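Local coordinates for protein peptidase, zinc-dependent (Methanocorpusculum labreanum, PDB 3LMC) that binds a zinc ion and an iron ion and probably acts as a metallopeptidase of family M54, at residues Asp45-Leu58 with Asp98-Tyr112. Numbering follows the deposited sequence.
Sequences DPVRNQYDAVKVLL and DLYEPLADFVFGLAY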
loop_
_atom_site.group_PDB
_atom_site.type_symbol
_atom_site.label_atom_id
_atom_site.label_comp_id
_atom_site.label_asym_id
_atom_site.label_seq_id
_atom_site.Cartn_x
_atom_site.Cartn_y
_atom_site.Cartn_z
ATOM N N ASP A 45 -15.035 -5.447 -11.965
ATOM C CA ASP A 45 -16.115 -4.813 -12.705
ATOM C C ASP A 45 -15.808 -4.945 -14.199
ATOM O O ASP A 45 -14.873 -4.329 -14.700
ATOM C CB ASP A 45 -16.260 -3.343 -12.286
ATOM C CG ASP A 45 -17.525 -2.690 -12.842
ATOM O OD1 ASP A 45 -18.024 -1.729 -12.227
ATOM O OD2 ASP A 45 -18.027 -3.134 -13.891
ATOM N N PRO A 46 -16.595 -5.765 -14.913
ATOM C CA PRO A 46 -16.313 -6.090 -16.322
ATOM C C PRO A 46 -16.423 -4.895 -17.285
ATOM O O PRO A 46 -15.608 -4.778 -18.204
ATOM C CB PRO A 46 -17.363 -7.155 -16.656
ATOM C CG PRO A 46 -18.472 -6.918 -15.673
ATOM C CD PRO A 46 -17.821 -6.418 -14.419
ATOM N N VAL A 47 -17.409 -4.028 -17.081
ATOM C CA VAL A 47 -17.561 -2.850 -17.936
ATOM C C VAL A 47 -16.417 -1.858 -17.713
ATOM O O VAL A 47 -15.910 -1.269 -18.667
ATOM C CB VAL A 47 -18.931 -2.149 -17.744
ATOM C CG1 VAL A 47 -19.121 -1.721 -16.302
ATOM C CG2 VAL A 47 -19.048 -0.952 -18.672
ATOM N N ARG A 48 -16.014 -1.689 -16.454
ATOM C CA ARG A 48 -14.873 -0.841 -16.101
ATOM C C ARG A 48 -13.531 -1.509 -16.424
ATOM O O ARG A 48 -12.547 -0.831 -16.717
ATOM C CB ARG A 48 -14.904 -0.506 -14.607
ATOM C CG ARG A 48 -15.697 0.731 -14.182
ATOM C CD ARG A 48 -15.439 0.976 -12.696
ATOM N NE ARG A 48 -16.045 2.192 -12.152
ATOM C CZ ARG A 48 -15.402 3.347 -11.990
ATOM N NH1 ARG A 48 -14.127 3.458 -12.348
ATOM N NH2 ARG A 48 -16.037 4.398 -11.472
ATOM N N ASN A 49 -13.495 -2.839 -16.364
ATOM C CA ASN A 49 -12.236 -3.600 -16.424
ATOM C C ASN A 49 -11.273 -3.267 -15.273
ATOM O O ASN A 49 -10.050 -3.203 -15.461
ATOM C CB ASN A 49 -11.529 -3.423 -17.767
ATOM C CG ASN A 49 -10.464 -4.473 -18.002
ATOM O OD1 ASN A 49 -10.457 -5.522 -17.359
ATOM N ND2 ASN A 49 -9.561 -4.201 -18.933
ATOM N N GLN A 50 -11.836 -3.069 -14.082
ATOM C CA GLN A 50 -11.067 -2.642 -12.922
ATOM C C GLN A 50 -11.604 -3.348 -11.689
ATOM O O GLN A 50 -12.726 -3.879 -11.709
ATOM C CB GLN A 50 -11.247 -1.143 -12.693
ATOM C CG GLN A 50 -10.908 -0.245 -13.860
ATOM C CD GLN A 50 -11.099 1.203 -13.478
ATOM O OE1 GLN A 50 -12.222 1.636 -13.245
ATOM N NE2 GLN A 50 -10.003 1.954 -13.378
ATOM N N TYR A 51 -10.833 -3.313 -10.605
ATOM C CA TYR A 51 -11.268 -3.932 -9.351
ATOM C C TYR A 51 -11.645 -2.921 -8.267
ATOM O O TYR A 51 -10.932 -1.943 -8.049
ATOM C CB TYR A 51 -10.194 -4.880 -8.823
ATOM C CG TYR A 51 -9.835 -6.002 -9.771
ATOM C CD1 TYR A 51 -8.962 -5.784 -10.827
ATOM C CD2 TYR A 51 -10.366 -7.279 -9.610
ATOM C CE1 TYR A 51 -8.618 -6.798 -11.686
ATOM C CE2 TYR A 51 -10.015 -8.317 -10.470
ATOM C CZ TYR A 51 -9.147 -8.065 -11.502
ATOM O OH TYR A 51 -8.788 -9.070 -12.378
ATOM N N ASP A 52 -12.769 -3.175 -7.591
ATOM C CA ASP A 52 -13.240 -2.362 -6.465
ATOM C C ASP A 52 -12.297 -2.506 -5.275
ATOM O O ASP A 52 -12.313 -3.526 -4.591
ATOM C CB ASP A 52 -14.641 -2.843 -6.059
ATOM C CG ASP A 52 -15.318 -1.934 -5.020
ATOM O OD1 ASP A 52 -14.659 -1.049 -4.415
ATOM O OD2 ASP A 52 -16.539 -2.117 -4.814
ATOM N N ALA A 53 -11.484 -1.497 -5.006
ATOM C CA ALA A 53 -10.465 -1.637 -3.965
ATOM C C ALA A 53 -11.057 -1.754 -2.563
ATOM O O ALA A 53 -10.416 -2.294 -1.649
ATOM C CB ALA A 53 -9.474 -0.499 -4.031
ATOM N N VAL A 54 -12.273 -1.248 -2.378
ATOM C CA VAL A 54 -12.916 -1.350 -1.065
ATOM C C VAL A 54 -13.152 -2.816 -0.725
ATOM O O VAL A 54 -12.848 -3.256 0.374
ATOM C CB VAL A 54 -14.246 -0.573 -0.996
ATOM C CG1 VAL A 54 -14.902 -0.786 0.360
ATOM C CG2 VAL A 54 -14.013 0.925 -1.251
ATOM N N LYS A 55 -13.656 -3.582 -1.689
ATOM C CA LYS A 55 -13.847 -5.018 -1.503
ATOM C C LYS A 55 -12.554 -5.771 -1.254
ATOM O O LYS A 55 -12.508 -6.670 -0.409
ATOM C CB LYS A 55 -14.590 -5.625 -2.687
ATOM C CG LYS A 55 -16.081 -5.361 -2.623
ATOM C CD LYS A 55 -16.823 -6.035 -3.750
ATOM C CE LYS A 55 -18.306 -5.722 -3.650
ATOM N NZ LYS A 55 -19.052 -6.362 -4.751
ATOM N N VAL A 56 -11.499 -5.407 -1.981
ATOM C CA VAL A 56 -10.207 -6.059 -1.777
ATOM C C VAL A 56 -9.716 -5.784 -0.349
ATOM O O VAL A 56 -9.191 -6.670 0.313
ATOM C CB VAL A 56 -9.149 -5.600 -2.813
ATOM C CG1 VAL A 56 -7.817 -6.314 -2.576
ATOM C CG2 VAL A 56 -9.646 -5.852 -4.268
ATOM N N LEU A 57 -9.915 -4.565 0.142
ATOM C CA LEU A 57 -9.416 -4.219 1.465
ATOM C C LEU A 57 -10.135 -5.015 2.570
ATOM O O LEU A 57 -9.506 -5.472 3.532
ATOM C CB LEU A 57 -9.497 -2.707 1.694
ATOM C CG LEU A 57 -8.560 -1.841 0.845
ATOM C CD1 LEU A 57 -8.864 -0.368 1.044
ATOM C CD2 LEU A 57 -7.090 -2.117 1.179
ATOM N N LEU A 58 -11.444 -5.196 2.416
ATOM C CA LEU A 58 -12.233 -5.997 3.358
ATOM C C LEU A 58 -11.760 -7.452 3.332
ATOM O O LEU A 58 -11.618 -8.100 4.374
ATOM C CB LEU A 58 -13.729 -5.935 2.998
ATOM C CG LEU A 58 -14.366 -4.542 3.044
ATOM C CD1 LEU A 58 -15.849 -4.583 2.676
ATOM C CD2 LEU A 58 -14.188 -3.940 4.429
ATOM N N ASP A 98 -5.718 -3.164 -11.787
ATOM C CA ASP A 98 -6.105 -1.753 -11.870
ATOM C C ASP A 98 -7.260 -1.488 -10.888
ATOM O O ASP A 98 -8.250 -2.231 -10.858
ATOM C CB ASP A 98 -6.531 -1.374 -13.291
ATOM C CG ASP A 98 -6.710 0.134 -13.471
ATOM O OD1 ASP A 98 -5.901 0.921 -12.913
ATOM O OD2 ASP A 98 -7.660 0.530 -14.182
ATOM N N LEU A 99 -7.133 -0.430 -10.091
ATOM C CA LEU A 99 -8.061 -0.200 -8.980
ATOM C C LEU A 99 -8.959 0.998 -9.217
ATOM O O LEU A 99 -8.523 2.018 -9.769
ATOM C CB LEU A 99 -7.289 0.035 -7.685
ATOM C CG LEU A 99 -6.383 -1.101 -7.234
ATOM C CD1 LEU A 99 -5.693 -0.711 -5.941
ATOM C CD2 LEU A 99 -7.209 -2.368 -7.053
ATOM N N TYR A 100 -10.208 0.874 -8.783
ATOM C CA TYR A 100 -11.075 2.042 -8.656
ATOM C C TYR A 100 -11.786 2.092 -7.288
ATOM O O TYR A 100 -11.740 1.141 -6.511
ATOM C CB TYR A 100 -12.088 2.075 -9.801
ATOM C CG TYR A 100 -13.272 1.157 -9.613
ATOM C CD1 TYR A 100 -13.160 -0.212 -9.825
ATOM C CD2 TYR A 100 -14.514 1.665 -9.249
ATOM C CE1 TYR A 100 -14.253 -1.054 -9.665
ATOM C CE2 TYR A 100 -15.614 0.831 -9.090
ATOM C CZ TYR A 100 -15.475 -0.524 -9.299
ATOM O OH TYR A 100 -16.565 -1.353 -9.136
ATOM N N GLU A 101 -12.401 3.227 -6.980
ATOM C CA GLU A 101 -13.389 3.284 -5.905
ATOM C C GLU A 101 -14.608 4.027 -6.439
ATOM O O GLU A 101 -14.509 4.745 -7.436
ATOM C CB GLU A 101 -12.831 3.932 -4.637
ATOM C CG GLU A 101 -12.165 5.284 -4.843
ATOM C CD GLU A 101 -13.078 6.454 -4.546
ATOM O OE1 GLU A 101 -12.562 7.586 -4.424
ATOM O OE2 GLU A 101 -14.310 6.246 -4.431
ATOM N N PRO A 102 -15.770 3.828 -5.810
ATOM C CA PRO A 102 -17.006 4.375 -6.390
ATOM C C PRO A 102 -16.890 5.817 -6.920
ATOM O O PRO A 102 -17.373 6.088 -8.020
ATOM C CB PRO A 102 -17.995 4.271 -5.235
ATOM C CG PRO A 102 -17.548 3.011 -4.512
ATOM C CD PRO A 102 -16.033 2.999 -4.618
ATOM N N LEU A 103 -16.226 6.706 -6.185
ATOM C CA LEU A 103 -16.158 8.119 -6.578
ATOM C C LEU A 103 -15.083 8.466 -7.615
ATOM O O LEU A 103 -14.955 9.635 -8.009
ATOM C CB LEU A 103 -15.960 8.997 -5.341
ATOM C CG LEU A 103 -17.197 9.625 -4.688
ATOM C CD1 LEU A 103 -18.470 8.821 -4.967
ATOM C CD2 LEU A 103 -16.954 9.790 -3.194
ATOM N N ALA A 104 -14.318 7.467 -8.054
ATOM C CA ALA A 104 -13.126 7.725 -8.864
ATOM C C ALA A 104 -13.006 6.830 -10.101
ATOM O O ALA A 104 -13.378 5.657 -10.071
ATOM C CB ALA A 104 -11.872 7.601 -7.999
ATOM N N ASP A 105 -12.475 7.401 -11.181
ATOM C CA ASP A 105 -12.186 6.653 -12.409
ATOM C C ASP A 105 -11.151 5.556 -12.140
ATOM O O ASP A 105 -11.221 4.458 -12.701
ATOM C CB ASP A 105 -11.679 7.602 -13.499
ATOM C CG ASP A 105 -12.749 8.581 -13.974
ATOM O OD1 ASP A 105 -13.953 8.271 -13.828
ATOM O OD2 ASP A 105 -12.389 9.658 -14.500
ATOM N N PHE A 106 -10.191 5.872 -11.272
ATOM C CA PHE A 106 -9.165 4.931 -10.860
ATOM C C PHE A 106 -8.476 5.489 -9.618
ATOM O O PHE A 106 -8.629 6.657 -9.293
ATOM C CB PHE A 106 -8.133 4.745 -11.972
ATOM C CG PHE A 106 -7.165 5.887 -12.090
ATOM C CD1 PHE A 106 -7.434 6.956 -12.931
ATOM C CD2 PHE A 106 -5.993 5.908 -11.335
ATOM C CE1 PHE A 106 -6.547 8.022 -13.035
ATOM C CE2 PHE A 106 -5.100 6.975 -11.436
ATOM C CZ PHE A 106 -5.377 8.029 -12.286
ATOM N N VAL A 107 -7.710 4.654 -8.929
ATOM C CA VAL A 107 -6.808 5.133 -7.890
ATOM C C VAL A 107 -5.477 4.398 -8.037
ATOM O O VAL A 107 -5.448 3.271 -8.534
ATOM C CB VAL A 107 -7.395 4.917 -6.455
ATOM C CG1 VAL A 107 -8.707 5.672 -6.283
ATOM C CG2 VAL A 107 -7.614 3.443 -6.160
ATOM N N PHE A 108 -4.379 5.030 -7.631
ATOM C CA PHE A 108 -3.094 4.335 -7.518
ATOM C C PHE A 108 -3.097 3.468 -6.241
ATOM O O PHE A 108 -2.350 2.502 -6.123
ATOM C CB PHE A 108 -1.919 5.325 -7.427
ATOM C CG PHE A 108 -1.766 6.247 -8.619
ATOM C CD1 PHE A 108 -1.492 5.747 -9.877
ATOM C CD2 PHE A 108 -1.844 7.629 -8.452
ATOM C CE1 PHE A 108 -1.322 6.602 -10.971
ATOM C CE2 PHE A 108 -1.686 8.488 -9.530
ATOM C CZ PHE A 108 -1.419 7.972 -10.794
ATOM N N GLY A 109 -3.928 3.831 -5.277
ATOM C CA GLY A 109 -3.985 3.090 -4.025
ATOM C C GLY A 109 -5.136 3.545 -3.154
ATOM O O GLY A 109 -5.849 4.477 -3.512
ATOM N N LEU A 110 -5.313 2.907 -1.998
ATOM C CA LEU A 110 -6.416 3.237 -1.117
ATOM C C LEU A 110 -6.133 2.661 0.259
ATOM O O LEU A 110 -5.413 1.672 0.380
ATOM C CB LEU A 110 -7.711 2.642 -1.661
ATOM C CG LEU A 110 -9.013 3.147 -1.057
ATOM C CD1 LEU A 110 -9.173 4.623 -1.374
ATOM C CD2 LEU A 110 -10.175 2.366 -1.611
ATOM N N ALA A 111 -6.700 3.269 1.295
ATOM C CA ALA A 111 -6.466 2.799 2.661
ATOM C C ALA A 111 -7.791 2.674 3.383
ATOM O O ALA A 111 -8.730 3.409 3.078
ATOM C CB ALA A 111 -5.551 3.764 3.399
ATOM N N TYR A 112 -7.868 1.723 4.317
ATOM C CA TYR A 112 -9.033 1.548 5.176
ATOM C C TYR A 112 -8.527 1.647 6.608
ATOM O O TYR A 112 -8.266 0.630 7.255
ATOM C CB TYR A 112 -9.673 0.182 4.947
ATOM C CG TYR A 112 -11.112 0.059 5.428
ATOM C CD1 TYR A 112 -12.094 -0.481 4.602
ATOM C CD2 TYR A 112 -11.487 0.491 6.694
ATOM C CE1 TYR A 112 -13.410 -0.600 5.023
ATOM C CE2 TYR A 112 -12.808 0.381 7.129
ATOM C CZ TYR A 112 -13.763 -0.172 6.287
ATOM O OH TYR A 112 -15.073 -0.288 6.697
#
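Arg48 lies flat over one face of the Tyr100 ring, its CD 3.5 Å from the ring centroid in a CH-pi contact and its guanidinium nearly parallel to the ring, the planes 10° apart; Tyr51 N lies in plane at the ring's edge. At an edge of the guanidinium, in its plane, NH1 donates to Gln50 OE1, while both NH1 and NH2 reach Ala104 O only weakly. The Gln50 amide, also almost parallel to the Tyr100 ring, bonds in its own plane through NE2 to Asp105 O (2.9 Å) and to Asp98 OD2 (2.9 Å), met from above a carboxylate that OD1 salt-bridges to Arg124. Gln50 CG stands anti to the carbonyl carbon (chi1 -56°) and the chain runs extended beyond it, carrying the amide to both acceptors; an alanine here would probably leave Asp105 O and Arg48 NH1 without these partners and Arg48 freer to turn. Strand 50-52 is the middle of a small mixed sheet, between antiparallel 44-45 and parallel 99-101; Ala53 N to Tyr100 O (3.0 Å) carries the pairing into helix 53-66, N-capped by Asp52, which accepts from Val54 N. That helix packs Ala53 and Leu57 onto Leu110 of strand 106-112, whose Ala111 touches His153, a zinc ligand on helix 136-154.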